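Local coordinates for protein C-C motif chemokine 1 (Homo sapiens, PDB 4OIK) that acts as a secreted cytokine that attracts monocytes but not neutrophils and binds the chemokine receptor CCR8, at residues F8-F13 with C27-S32. Residues are numbered along the deposited sequence; the frame is centred on the assembly and turned at random.
With NAG (2-acetamido-2-deoxy-beta-D-glucopyranose), chain E; SO4 (sulfate ion), chain H.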
ATOM      1  N   PHE A   8      -6.974   0.550  -0.050  1.00 38.32           N
ATOM      2  CA  PHE A   8      -6.128   1.587   0.511  1.00 35.38           C
ATOM      3  C   PHE A   8      -5.379   2.165  -0.677  1.00 38.58           C
ATOM      4  O   PHE A   8      -5.368   1.569  -1.765  1.00 40.62           O
ATOM      5  CB  PHE A   8      -5.201   0.996   1.587  1.00 36.09           C
ATOM      6  CG  PHE A   8      -4.179  -0.005   1.082  1.00 37.22           C
ATOM      7  CD1 PHE A   8      -2.929   0.415   0.639  1.00 40.32           C
ATOM      8  CD2 PHE A   8      -4.435  -1.365   1.132  1.00 43.04           C
ATOM      9  CE1 PHE A   8      -1.986  -0.508   0.187  1.00 41.72           C
ATOM     10  CE2 PHE A   8      -3.484  -2.289   0.695  1.00 45.82           C
ATOM     11  CZ  PHE A   8      -2.268  -1.848   0.227  1.00 42.21           C
ATOM     12  N   SER A   9      -4.794   3.329  -0.490  1.00 32.97           N
ATOM     13  CA  SER A   9      -4.042   4.011  -1.516  1.00 30.86           C
ATOM     14  C   SER A   9      -2.567   3.768  -1.246  1.00 33.81           C
ATOM     15  O   SER A   9      -2.142   3.774  -0.074  1.00 32.86           O
ATOM     16  CB  SER A   9      -4.316   5.512  -1.438  1.00 35.41           C
ATOM     17  OG  SER A   9      -5.705   5.810  -1.400  1.00 41.78           O
ATOM     18  N   ARG A  10      -1.770   3.605  -2.308  1.00 30.79           N
ATOM     19  CA  ARG A  10      -0.322   3.482  -2.121  1.00 31.87           C
ATOM     20  C   ARG A  10       0.237   4.846  -2.399  1.00 39.44           C
ATOM     21  O   ARG A  10       0.041   5.365  -3.498  1.00 41.76           O
ATOM     22  CB  ARG A  10       0.295   2.464  -3.088  1.00 34.30           C
ATOM     23  CG  ARG A  10      -0.188   1.085  -2.847  1.00 37.75           C
ATOM     24  CD  ARG A  10       0.711   0.073  -3.495  1.00 44.21           C
ATOM     25  NE  ARG A  10       0.165  -1.256  -3.239  1.00 44.55           N
ATOM     26  CZ  ARG A  10      -0.656  -1.881  -4.065  1.00 72.57           C
ATOM     27  NH1 ARG A  10      -1.141  -3.071  -3.746  1.00 76.19           N
ATOM     28  NH2 ARG A  10      -1.006  -1.319  -5.215  1.00 59.25           N
ATOM     29  N   CYS A  11       0.875   5.457  -1.399  1.00 38.02           N
ATOM     30  CA  CYS A  11       1.423   6.813  -1.508  1.00 39.00           C
ATOM     31  C   CYS A  11       2.885   6.852  -1.230  1.00 40.14           C
ATOM     32  O   CYS A  11       3.405   6.085  -0.424  1.00 38.60           O
ATOM     33  CB  CYS A  11       0.701   7.762  -0.574  1.00 41.68           C
ATOM     34  SG  CYS A  11      -1.090   7.688  -0.695  1.00 48.21           S
ATOM     35  N   CYS A  12       3.518   7.847  -1.801  1.00 36.72           N
ATOM     36  CA  CYS A  12       4.920   8.112  -1.624  1.00 35.09           C
ATOM     37  C   CYS A  12       5.123   9.504  -1.085  1.00 35.34           C
ATOM     38  O   CYS A  12       5.047  10.479  -1.837  1.00 34.59           O
ATOM     39  CB  CYS A  12       5.642   7.900  -2.942  1.00 36.43           C
ATOM     40  SG  CYS A  12       5.925   6.160  -3.308  1.00 40.67           S
ATOM     41  N   PHE A  13       5.367   9.604   0.232  1.00 29.26           N
ATOM     42  CA  PHE A  13       5.636  10.898   0.870  1.00 29.57           C
ATOM     43  C   PHE A  13       7.147  11.162   1.141  1.00 33.80           C
ATOM     44  O   PHE A  13       7.502  12.281   1.419  1.00 35.26           O
ATOM     45  CB  PHE A  13       4.805  11.089   2.133  1.00 30.69           C
ATOM     46  CG  PHE A  13       3.325  10.957   1.901  1.00 32.53           C
ATOM     47  CD1 PHE A  13       2.622  11.937   1.213  1.00 37.08           C
ATOM     48  CD2 PHE A  13       2.614   9.908   2.457  1.00 32.57           C
ATOM     49  CE1 PHE A  13       1.254  11.822   1.003  1.00 36.96           C
ATOM     50  CE2 PHE A  13       1.238   9.807   2.264  1.00 37.61           C
ATOM     51  CZ  PHE A  13       0.571  10.773   1.550  1.00 37.13           C
ATOM     52  N   CYS A  27      10.195  -4.242 -11.411  1.00 49.73           N
ATOM     53  CA  CYS A  27       9.188  -3.460 -12.117  1.00 49.61           C
ATOM     54  C   CYS A  27       8.840  -2.240 -11.288  1.00 49.20           C
ATOM     55  O   CYS A  27       9.380  -2.052 -10.193  1.00 46.89           O
ATOM     56  CB  CYS A  27       7.941  -4.313 -12.400  1.00 52.76           C
ATOM     57  SG  CYS A  27       7.313  -5.226 -10.962  1.00 56.44           S
ATOM     58  N   TYR A  28       7.917  -1.421 -11.792  1.00 45.33           N
ATOM     59  CA  TYR A  28       7.444  -0.272 -11.034  1.00 42.36           C
ATOM     60  C   TYR A  28       5.909  -0.283 -10.862  1.00 44.87           C
ATOM     61  O   TYR A  28       5.203  -0.847 -11.694  1.00 45.44           O
ATOM     62  CB  TYR A  28       7.924   1.056 -11.665  1.00 43.89           C
ATOM     63  CG  TYR A  28       7.290   1.354 -13.010  1.00 49.79           C
ATOM     64  CD1 TYR A  28       6.042   1.968 -13.096  1.00 51.69           C
ATOM     65  CD2 TYR A  28       7.939   1.027 -14.195  1.00 54.13           C
ATOM     66  CE1 TYR A  28       5.438   2.206 -14.328  1.00 56.94           C
ATOM     67  CE2 TYR A  28       7.362   1.298 -15.433  1.00 59.02           C
ATOM     68  CZ  TYR A  28       6.111   1.888 -15.494  1.00 70.96           C
ATOM     69  OH  TYR A  28       5.529   2.146 -16.712  1.00 82.49           O
ATOM     70  N   ARG A  29       5.414   0.384  -9.806  1.00 42.01           N
ATOM     71  CA  ARG A  29       3.989   0.621  -9.556  1.00 43.67           C
ATOM     72  C   ARG A  29       3.800   2.127  -9.547  1.00 49.10           C
ATOM     73  O   ARG A  29       4.680   2.851  -9.055  1.00 46.33           O
ATOM     74  CB  ARG A  29       3.513   0.031  -8.213  1.00 42.47           C
ATOM     75  CG  ARG A  29       2.943  -1.361  -8.338  1.00 60.43           C
ATOM     76  CD  ARG A  29       1.902  -1.657  -7.282  1.00 75.16           C
ATOM     77  NE  ARG A  29       0.879  -2.593  -7.766  1.00 92.59           N
ATOM     78  CZ  ARG A  29      -0.220  -2.239  -8.429  1.00110.06           C
ATOM     79  NH1 ARG A  29      -0.453  -0.962  -8.713  1.00 94.72           N
ATOM     80  NH2 ARG A  29      -1.095  -3.158  -8.816  1.00103.04           N
ATOM     81  N   ASN A  30       2.680   2.611 -10.119  1.00 48.85           N
ATOM     82  CA  ASN A  30       2.358   4.051 -10.078  1.00 48.77           C
ATOM     83  C   ASN A  30       1.649   4.254  -8.743  1.00 46.08           C
ATOM     84  O   ASN A  30       1.012   3.322  -8.271  1.00 44.39           O
ATOM     85  CB  ASN A  30       1.428   4.453 -11.233  1.00 55.32           C
ATOM     86  CG  ASN A  30       1.982   5.503 -12.177  1.00 90.07           C
ATOM     87  OD1 ASN A  30       3.191   5.594 -12.431  1.00 81.03           O
ATOM     88  ND2 ASN A  30       1.095   6.301 -12.760  1.00 93.05           N
ATOM     89  N   THR A  31       1.803   5.417  -8.096  1.00 39.25           N
ATOM     90  CA  THR A  31       1.116   5.644  -6.811  1.00 36.00           C
ATOM     91  C   THR A  31      -0.362   5.948  -7.091  1.00 41.74           C
ATOM     92  O   THR A  31      -0.730   6.269  -8.227  1.00 43.81           O
ATOM     93  CB  THR A  31       1.766   6.788  -6.026  1.00 37.49           C
ATOM     94  OG1 THR A  31       1.590   7.988  -6.758  1.00 43.91           O
ATOM     95  CG2 THR A  31       3.240   6.567  -5.763  1.00 30.66           C
ATOM     96  N   SER A  32      -1.210   5.862  -6.067  1.00 39.04           N
ATOM     97  CA  SER A  32      -2.636   6.145  -6.240  1.00 41.70           C
ATOM     98  C   SER A  32      -2.852   7.602  -6.633  1.00 49.37           C
ATOM     99  O   SER A  32      -2.162   8.479  -6.114  1.00 47.51           O
ATOM    100  CB  SER A  32      -3.399   5.798  -4.975  1.00 42.45           C
ATOM    101  OG  SER A  32      -3.126   4.451  -4.634  1.00 43.03           O
TER
HETATM  102  C1  NAG E 101       1.095   6.786 -14.136  1.00106.33           C
HETATM  103  C2  NAG E 101      -0.436   6.713 -14.506  1.00111.72           C
HETATM  104  C3  NAG E 101      -0.727   7.576 -15.785  1.00119.41           C
HETATM  105  C4  NAG E 101       0.010   8.943 -15.852  1.00120.68           C
HETATM  106  C5  NAG E 101       1.502   8.793 -15.425  1.00115.63           C
HETATM  107  C6  NAG E 101       2.213  10.175 -15.301  1.00117.50           C
HETATM  108  C7  NAG E 101      -1.377   4.428 -13.857  1.00112.02           C
HETATM  109  C8  NAG E 101      -1.624   3.077 -14.463  1.00115.04           C
HETATM  110  N2  NAG E 101      -0.821   5.304 -14.762  1.00113.24           N
HETATM  111  O3  NAG E 101      -2.152   7.760 -15.949  1.00125.18           O
HETATM  112  O4  NAG E 101      -0.095   9.514 -17.182  1.00129.73           O
HETATM  113  O5  NAG E 101       1.592   8.125 -14.139  1.00108.31           O
HETATM  114  O6  NAG E 101       3.641  10.095 -15.134  1.00117.24           O
HETATM  115  O7  NAG E 101      -1.644   4.701 -12.679  1.00110.67           O
HETATM  116  S   SO4 H 104       0.851  -4.118  -1.012  1.00 70.47           S
HETATM  117  O1  SO4 H 104      -0.361  -4.936  -1.167  1.00 75.57           O
HETATM  118  O2  SO4 H 104       1.640  -4.546   0.168  1.00 75.14           O
HETATM  119  O3  SO4 H 104       1.721  -4.186  -2.258  1.00 75.92           O
HETATM  120  O4  SO4 H 104       0.408  -2.792  -0.790  1.00 75.71           O
HETATM  121  O   HOH W   1      -0.509   1.481  -6.332  1.00 54.78           O
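Arg-29, on strand 25-30 of the three-stranded antiparallel sheet of the CC chemokine fold, meets Arg-10 of the short N-terminal strand 9-11, which carries the first cysteine of the CC motif, Cys-11 and Cys-12. NH2 of Arg-10 sits 3.3 Å above one face of the Arg-29 guanidinium, displaced toward its rim, with the two planes 35° apart. A sulfate, likely from the crystallisation liquor, probably offsets part of the positive charge gathered here: Arg-10 NE donates to sulfate O4 at 2.9 Å, nearly straight at 163°, and the anion also binds Arg-10 NH2 of the second subunit, whose strand pairs with 9-11 across the interface between the two chains. The Arg-10 chain, extended from CG to NE, carries its head out to both groups. Cut back to an alanine, this position would probably leave the sulfate without this donor and the face of Arg-29 without its neighbour. Next, Asn-30, linked through ND2 to N-acetylglucosamine, has its CB pointing away from strand 9-11, while its carbonyl O is bridged by a water to Arg-10 NH2. Thr-31 lays CG2 3.7 Å from SG of Cys-12, the sulfur disulfide-bonded to Cys-51; its hydroxyl instead bonds Ser-36 O. Ser-32 closes the contact by gripping the backbone of Arg-10 twice. Its N donates to Arg-10 O at 2.9 Å, and OG, held beside its own backbone N (chi1 -55°), accepts from Arg-10 N at 2.8 Å.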